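Local atomic coordinates of lipase (PDB entry 5MAL), a protein that hydrolyses triacylglycerols and other esters, preferring medium-length acyl chains, and also acts as a phospholipase and a long-chain acyl-CoA hydrolase. Residues Ala1-Ser13 / Gln64-Thr78. Numbering follows the deposited sequence.
Sequences ATDYVALGDSYSS and QLTPVNSGTDLVSIT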
ATOM      1  N   ALA A   1       9.853 -18.135  12.278  1.00 34.43           N
ATOM      2  CA  ALA A   1       9.103 -16.940  12.644  1.00 42.25           C
ATOM      3  C   ALA A   1       7.866 -17.352  13.424  1.00 43.20           C
ATOM      4  O   ALA A   1       7.985 -17.801  14.564  1.00 50.04           O
ATOM      5  CB  ALA A   1       8.717 -16.151  11.410  1.00 29.45           C
ATOM      6  N   THR A   2       6.702 -17.119  12.812  1.00 40.90           N
ATOM      7  CA  THR A   2       5.467 -17.884  13.021  1.00 30.72           C
ATOM      8  C   THR A   2       4.295 -17.329  12.252  1.00 17.37           C
ATOM      9  O   THR A   2       4.386 -17.205  11.037  1.00 20.93           O
ATOM     10  CB  THR A   2       5.064 -18.028  14.497  1.00 30.49           C
ATOM     11  OG1 THR A   2       5.539 -16.902  15.251  1.00 42.45           O
ATOM     12  CG2 THR A   2       5.577 -19.356  15.048  1.00 24.50           C
ATOM     13  N   ASP A   3       3.178 -17.085  12.937  1.00 16.69           N
ATOM     14  CA  ASP A   3       1.923 -16.852  12.231  1.00 10.85           C
ATOM     15  C   ASP A   3       1.845 -15.413  11.796  1.00 11.88           C
ATOM     16  O   ASP A   3       1.625 -14.520  12.597  1.00 11.60           O
ATOM     17  CB  ASP A   3       0.718 -17.213  13.091  1.00 11.69           C
ATOM     18  CG  ASP A   3       0.616 -18.694  13.334  1.00 23.74           C
ATOM     19  OD1 ASP A   3       0.124 -19.403  12.434  1.00 24.96           O
ATOM     20  OD2 ASP A   3       1.043 -19.147  14.410  1.00 21.14           O
ATOM     21  N   TYR A   4       2.033 -15.232  10.502  1.00  8.10           N
ATOM     22  CA  TYR A   4       2.071 -13.930   9.869  1.00  8.16           C
ATOM     23  C   TYR A   4       0.863 -13.819   8.959  1.00  9.44           C
ATOM     24  O   TYR A   4       0.694 -14.626   8.046  1.00  9.82           O
ATOM     25  CB  TYR A   4       3.385 -13.789   9.092  1.00  9.04           C
ATOM     26  CG  TYR A   4       3.506 -12.578   8.189  1.00  8.73           C
ATOM     27  CD1 TYR A   4       2.890 -11.368   8.503  1.00  8.00           C
ATOM     28  CD2 TYR A   4       4.257 -12.649   7.008  1.00  7.08           C
ATOM     29  CE1 TYR A   4       3.037 -10.247   7.668  1.00  6.62           C
ATOM     30  CE2 TYR A   4       4.380 -11.549   6.170  1.00  7.35           C
ATOM     31  CZ  TYR A   4       3.776 -10.356   6.508  1.00  6.99           C
ATOM     32  OH  TYR A   4       3.902  -9.262   5.687  1.00  7.09           O
ATOM     33  N   VAL A   5      -0.003 -12.849   9.225  1.00  8.01           N
ATOM     34  CA  VAL A   5      -1.062 -12.559   8.265  1.00  8.83           C
ATOM     35  C   VAL A   5      -0.757 -11.260   7.548  1.00  9.51           C
ATOM     36  O   VAL A   5      -0.560 -10.221   8.183  1.00  8.04           O
ATOM     37  CB  VAL A   5      -2.431 -12.439   8.908  1.00  7.02           C
ATOM     38  CG1 VAL A   5      -3.479 -12.148   7.832  1.00  7.52           C
ATOM     39  CG2 VAL A   5      -2.777 -13.731   9.680  1.00  9.31           C
ATOM     40  N   ALA A   6      -0.728 -11.322   6.224  1.00  9.01           N
ATOM     41  CA  ALA A   6      -0.472 -10.131   5.429  1.00  4.79           C
ATOM     42  C   ALA A   6      -1.743  -9.712   4.709  1.00  7.60           C
ATOM     43  O   ALA A   6      -2.206 -10.375   3.788  1.00  7.25           O
ATOM     44  CB  ALA A   6       0.643 -10.383   4.448  1.00  6.18           C
ATOM     45  N   LEU A   7      -2.288  -8.591   5.161  1.00  6.44           N
ATOM     46  CA  LEU A   7      -3.531  -8.026   4.658  1.00  8.07           C
ATOM     47  C   LEU A   7      -3.276  -6.882   3.720  1.00  7.78           C
ATOM     48  O   LEU A   7      -2.177  -6.337   3.671  1.00  9.04           O
ATOM     49  CB  LEU A   7      -4.374  -7.474   5.808  1.00  7.85           C
ATOM     50  CG  LEU A   7      -4.575  -8.367   7.014  1.00  6.65           C
ATOM     51  CD1 LEU A   7      -5.116  -7.481   8.101  1.00  5.93           C
ATOM     52  CD2 LEU A   7      -5.546  -9.474   6.632  1.00 10.08           C
ATOM     53  N   GLY A   8      -4.322  -6.471   3.023  1.00  6.83           N
ATOM     54  CA  GLY A   8      -4.268  -5.198   2.350  1.00  8.57           C
ATOM     55  C   GLY A   8      -4.596  -5.229   0.885  1.00 10.78           C
ATOM     56  O   GLY A   8      -5.268  -6.153   0.403  1.00  8.53           O
ATOM     57  N   ASP A   9      -4.120  -4.198   0.184  1.00  8.38           N
ATOM     58  CA  ASP A   9      -4.453  -4.003  -1.215  1.00  8.77           C
ATOM     59  C   ASP A   9      -3.277  -4.385  -2.081  1.00  7.70           C
ATOM     60  O   ASP A   9      -2.473  -5.215  -1.693  1.00  8.54           O
ATOM     61  CB  ASP A   9      -4.879  -2.567  -1.485  1.00  8.73           C
ATOM     62  CG  ASP A   9      -3.874  -1.547  -0.991  1.00  8.49           C
ATOM     63  OD1 ASP A   9      -2.671  -1.875  -0.855  1.00  9.55           O
ATOM     64  OD2 ASP A   9      -4.295  -0.400  -0.755  1.00 11.91           O
ATOM     65  N   SER A  10      -3.176  -3.762  -3.247  1.00  7.46           N
ATOM     66  CA  SER A  10      -2.237  -4.200  -4.255  1.00  8.35           C
ATOM     67  C   SER A  10      -0.807  -3.846  -3.878  1.00  9.16           C
ATOM     68  O   SER A  10       0.137  -4.429  -4.409  1.00  8.64           O
ATOM     69  CB  SER A  10      -2.602  -3.576  -5.591  1.00  9.33           C
ATOM     70  OG  SER A  10      -2.852  -2.198  -5.397  1.00 14.15           O
ATOM     71  N   TYR A  11      -0.637  -2.869  -2.990  1.00  7.43           N
ATOM     72  CA  TYR A  11       0.728  -2.510  -2.579  1.00  6.17           C
ATOM     73  C   TYR A  11       1.284  -3.579  -1.660  1.00  7.57           C
ATOM     74  O   TYR A  11       2.501  -3.679  -1.469  1.00  7.67           O
ATOM     75  CB  TYR A  11       0.773  -1.137  -1.913  1.00  6.34           C
ATOM     76  CG  TYR A  11       0.592  -0.056  -2.940  1.00 11.07           C
ATOM     77  CD1 TYR A  11      -0.653   0.173  -3.496  1.00 14.63           C
ATOM     78  CD2 TYR A  11       1.667   0.688  -3.404  1.00 10.09           C
ATOM     79  CE1 TYR A  11      -0.834   1.122  -4.461  1.00 13.85           C
ATOM     80  CE2 TYR A  11       1.490   1.650  -4.389  1.00  8.61           C
ATOM     81  CZ  TYR A  11       0.231   1.851  -4.910  1.00 12.97           C
ATOM     82  OH  TYR A  11       0.010   2.806  -5.874  1.00 15.01           O
ATOM     83  N   SER A  12       0.388  -4.367  -1.078  1.00  6.47           N
ATOM     84  CA  SER A  12       0.816  -5.452  -0.212  1.00  6.49           C
ATOM     85  C   SER A  12       0.819  -6.750  -0.983  1.00  5.63           C
ATOM     86  O   SER A  12       1.679  -7.592  -0.762  1.00  8.69           O
ATOM     87  CB  SER A  12      -0.080  -5.589   1.020  1.00  7.36           C
ATOM     88  OG  SER A  12       0.120  -4.491   1.886  1.00  8.06           O
ATOM     89  N   SER A  13      -0.163  -6.930  -1.859  1.00  7.80           N
ATOM     90  CA  SER A  13      -0.203  -8.160  -2.650  1.00  8.69           C
ATOM     91  C   SER A  13       0.974  -8.173  -3.606  1.00  6.83           C
ATOM     92  O   SER A  13       1.521  -9.228  -3.901  1.00  8.05           O
ATOM     93  CB  SER A  13      -1.520  -8.300  -3.426  1.00 10.52           C
ATOM     94  OG  SER A  13      -1.508  -7.518  -4.615  1.00  9.65           O
ATOM     95  N   GLN A  64     -10.619 -10.918   3.998  1.00 13.99           N
ATOM     96  CA  GLN A  64      -9.188 -11.031   4.334  1.00 12.78           C
ATOM     97  C   GLN A  64      -8.835 -11.364   5.781  1.00 14.72           C
ATOM     98  O   GLN A  64      -7.717 -11.803   6.059  1.00 11.88           O
ATOM     99  CB  GLN A  64      -8.468  -9.732   3.979  1.00 11.53           C
ATOM    100  CG  GLN A  64      -8.587  -9.323   2.516  1.00 13.50           C
ATOM    101  CD  GLN A  64      -7.607  -8.223   2.183  1.00 12.74           C
ATOM    102  OE1 GLN A  64      -6.750  -7.891   3.005  1.00 11.93           O
ATOM    103  NE2 GLN A  64      -7.715  -7.659   0.981  1.00  9.81           N
ATOM    104  N   LEU A  65      -9.751 -11.133   6.711  1.00 16.29           N
ATOM    105  CA  LEU A  65      -9.388 -11.300   8.116  1.00 11.91           C
ATOM    106  C   LEU A  65      -9.534 -12.736   8.608  1.00 11.85           C
ATOM    107  O   LEU A  65      -9.209 -13.034   9.757  1.00 16.35           O
ATOM    108  CB  LEU A  65     -10.217 -10.367   8.989  1.00 11.53           C
ATOM    109  CG  LEU A  65      -9.989  -8.874   8.755  1.00 14.68           C
ATOM    110  CD1 LEU A  65     -10.991  -8.070   9.545  1.00 19.38           C
ATOM    111  CD2 LEU A  65      -8.562  -8.465   9.122  1.00 15.50           C
ATOM    112  N   THR A  66     -10.000 -13.630   7.741  1.00 13.96           N
ATOM    113  CA  THR A  66     -10.269 -15.012   8.138  1.00 14.80           C
ATOM    114  C   THR A  66      -9.139 -15.695   8.946  1.00 19.86           C
ATOM    115  O   THR A  66      -9.415 -16.299   9.987  1.00 15.46           O
ATOM    116  CB  THR A  66     -10.619 -15.868   6.906  1.00 19.02           C
ATOM    117  OG1 THR A  66     -11.799 -15.332   6.293  1.00 26.18           O
ATOM    118  CG2 THR A  66     -10.864 -17.313   7.294  1.00 19.67           C
ATOM    119  N   PRO A  67      -7.870 -15.574   8.506  1.00 12.77           N
ATOM    120  CA  PRO A  67      -6.812 -16.243   9.276  1.00 10.03           C
ATOM    121  C   PRO A  67      -6.251 -15.428  10.440  1.00 13.96           C
ATOM    122  O   PRO A  67      -5.267 -15.844  11.065  1.00 12.91           O
ATOM    123  CB  PRO A  67      -5.724 -16.476   8.221  1.00 11.16           C
ATOM    124  CG  PRO A  67      -5.866 -15.310   7.305  1.00 11.73           C
ATOM    125  CD  PRO A  67      -7.344 -14.969   7.265  1.00 13.76           C
ATOM    126  N   VAL A  68      -6.846 -14.275  10.717  1.00 10.71           N
ATOM    127  CA  VAL A  68      -6.393 -13.445  11.823  1.00 10.56           C
ATOM    128  C   VAL A  68      -7.075 -13.926  13.091  1.00 11.12           C
ATOM    129  O   VAL A  68      -8.291 -13.875  13.193  1.00 12.29           O
ATOM    130  CB  VAL A  68      -6.714 -11.964  11.593  1.00 10.16           C
ATOM    131  CG1 VAL A  68      -6.295 -11.139  12.790  1.00 13.37           C
ATOM    132  CG2 VAL A  68      -6.021 -11.483  10.323  1.00  9.99           C
ATOM    133  N   ASN A  69      -6.301 -14.403  14.052  1.00 14.28           N
ATOM    134  CA  ASN A  69      -6.892 -14.953  15.264  1.00 11.01           C
ATOM    135  C   ASN A  69      -5.898 -14.884  16.415  1.00 12.59           C
ATOM    136  O   ASN A  69      -4.847 -14.248  16.297  1.00  9.48           O
ATOM    137  CB  ASN A  69      -7.369 -16.387  15.013  1.00 11.22           C
ATOM    138  CG  ASN A  69      -6.271 -17.278  14.485  1.00 12.35           C
ATOM    139  OD1 ASN A  69      -5.163 -17.305  15.021  1.00 12.79           O
ATOM    140  ND2 ASN A  69      -6.563 -17.993  13.410  1.00 19.69           N
ATOM    141  N   SER A  70      -6.220 -15.518  17.539  1.00 13.85           N
ATOM    142  CA  SER A  70      -5.377 -15.354  18.716  1.00 13.16           C
ATOM    143  C   SER A  70      -3.966 -15.894  18.485  1.00 13.63           C
ATOM    144  O   SER A  70      -3.016 -15.463  19.135  1.00 16.66           O
ATOM    145  CB  SER A  70      -6.013 -16.020  19.940  1.00 13.50           C
ATOM    146  OG  SER A  70      -6.406 -17.340  19.645  1.00 14.26           O
ATOM    147  N   GLY A  71      -3.824 -16.804  17.531  1.00 11.72           N
ATOM    148  CA  GLY A  71      -2.519 -17.367  17.226  1.00 15.39           C
ATOM    149  C   GLY A  71      -1.619 -16.481  16.385  1.00 13.59           C
ATOM    150  O   GLY A  71      -0.429 -16.744  16.252  1.00  9.29           O
ATOM    151  N   THR A  72      -2.173 -15.415  15.823  1.00 11.68           N
ATOM    152  CA  THR A  72      -1.400 -14.567  14.923  1.00  8.45           C
ATOM    153  C   THR A  72      -0.315 -13.810  15.678  1.00 12.04           C
ATOM    154  O   THR A  72      -0.587 -13.214  16.728  1.00 11.13           O
ATOM    155  CB  THR A  72      -2.309 -13.580  14.199  1.00  8.86           C
ATOM    156  OG1 THR A  72      -3.378 -14.309  13.579  1.00  8.94           O
ATOM    157  CG2 THR A  72      -1.533 -12.802  13.126  1.00  7.51           C
ATOM    158  N   ASP A  73       0.904 -13.844  15.138  1.00  9.96           N
ATOM    159  CA  ASP A  73       2.061 -13.166  15.738  1.00 10.95           C
ATOM    160  C   ASP A  73       2.357 -11.834  15.081  1.00 11.97           C
ATOM    161  O   ASP A  73       2.869 -10.905  15.715  1.00 14.83           O
ATOM    162  CB  ASP A  73       3.309 -14.044  15.627  1.00 12.03           C
ATOM    163  CG  ASP A  73       3.162 -15.346  16.380  1.00 15.75           C
ATOM    164  OD1 ASP A  73       3.348 -15.343  17.610  1.00 16.15           O
ATOM    165  OD2 ASP A  73       2.833 -16.364  15.738  1.00 16.73           O
ATOM    166  N   LEU A  74       2.108 -11.781  13.780  1.00  8.53           N
ATOM    167  CA  LEU A  74       2.435 -10.599  12.995  1.00  8.26           C
ATOM    168  C   LEU A  74       1.324 -10.311  12.006  1.00  7.29           C
ATOM    169  O   LEU A  74       0.826 -11.216  11.341  1.00  7.70           O
ATOM    170  CB  LEU A  74       3.766 -10.799  12.266  1.00  8.72           C
ATOM    171  CG  LEU A  74       4.267  -9.695  11.329  1.00 10.51           C
ATOM    172  CD1 LEU A  74       4.538  -8.391  12.090  1.00  9.85           C
ATOM    173  CD2 LEU A  74       5.513 -10.137  10.570  1.00  8.28           C
ATOM    174  N   VAL A  75       0.907  -9.053  11.941  1.00  6.59           N
ATOM    175  CA  VAL A  75      -0.024  -8.626  10.920  1.00  7.23           C
ATOM    176  C   VAL A  75       0.587  -7.438  10.190  1.00  8.19           C
ATOM    177  O   VAL A  75       1.072  -6.499  10.821  1.00  9.36           O
ATOM    178  CB  VAL A  75      -1.393  -8.216  11.506  1.00  8.06           C
ATOM    179  CG1 VAL A  75      -2.304  -7.683  10.411  1.00  7.48           C
ATOM    180  CG2 VAL A  75      -2.038  -9.385  12.224  1.00  6.76           C
ATOM    181  N   SER A  76       0.586  -7.485   8.867  1.00  6.44           N
ATOM    182  CA  SER A  76       0.967  -6.309   8.097  1.00  6.71           C
ATOM    183  C   SER A  76      -0.210  -5.861   7.249  1.00  4.50           C
ATOM    184  O   SER A  76      -1.064  -6.664   6.877  1.00  6.33           O
ATOM    185  CB  SER A  76       2.183  -6.576   7.205  1.00  6.74           C
ATOM    186  OG  SER A  76       1.934  -7.632   6.298  1.00  6.81           O
ATOM    187  N   ILE A  77      -0.248  -4.579   6.909  1.00  5.41           N
ATOM    188  CA  ILE A  77      -1.323  -4.117   6.051  1.00  8.39           C
ATOM    189  C   ILE A  77      -0.980  -2.804   5.372  1.00  7.82           C
ATOM    190  O   ILE A  77      -0.329  -1.947   5.962  1.00  6.79           O
ATOM    191  CB  ILE A  77      -2.636  -3.968   6.856  1.00  7.47           C
ATOM    192  CG1 ILE A  77      -3.813  -3.668   5.921  1.00  9.91           C
ATOM    193  CG2 ILE A  77      -2.476  -2.914   7.966  1.00  6.32           C
ATOM    194  CD1 ILE A  77      -5.174  -3.826   6.597  1.00 11.01           C
ATOM    195  N   THR A  78      -1.357  -2.701   4.101  1.00  5.59           N
ATOM    196  CA  THR A  78      -1.535  -1.419   3.432  1.00  4.71           C
ATOM    197  C   THR A  78      -2.995  -1.417   3.009  1.00  6.06           C
ATOM    198  O   THR A  78      -3.447  -2.344   2.371  1.00  7.64           O
ATOM    199  CB  THR A  78      -0.612  -1.212   2.193  1.00  7.87           C
ATOM    200  OG1 THR A  78      -0.853  -2.245   1.239  1.00  7.10           O
ATOM    201  CG2 THR A  78       0.858  -1.233   2.582  1.00  6.22           C
TER
HETATM  202  O   HOH W   1       0.526  -6.840   4.218  1.00  9.23           O
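Val-5 N, Ser-76 N and Leu-7 N bond in turn to Leu-74 O, Val-5 O and Ser-76 O, pairing strands 3-8 and 74-78 in parallel, their axes 4.6 Å apart at closest approach. On one face of the sheet Tyr-4 illustrates how a side chain can follow its neighbour strand. From CB, which sets CG anti to the backbone N (chi1 171°), the ring runs alongside Leu-74: CG and CD1 take methyl CD2 of Leu-74 over one face, CE1 and CZ pass Ser-76 OG at the ring edge, and OH shares a 2.6 Å hydrogen bond with that same OG, which water 1 links onward to Leu-7 O. On the opposite face Leu-7 CD1 wedges between Val-75 CG1 and Leu-65 CD2. The primary amide of Gln-64 grips Gly-8 twice, OE1 taking its N-H on a lone pair (2.8 Å) while NE2 donates to its O. Beyond the strand, Asp-9 OD1 accepts from Thr-78 OG1 (2.8 Å) and, from the other face of the carboxylate, from Tyr-11 N, capping helix 10-13; OD2 bonds to Tyr-141. With an alanine at Asp-9, the helix start would probably lose its cap, and the hydroxyls of Thr-78 and Tyr-141 this partner. The nucleophile Ser-10 bonds through OG to His-216. Gly-8, Asp-9 and Ser-10 form the GDS core of the GDSL motif of SGNH hydrolases, Tyr-11 taking the leucine position, where strand 3-8 gives way to helix 10-13.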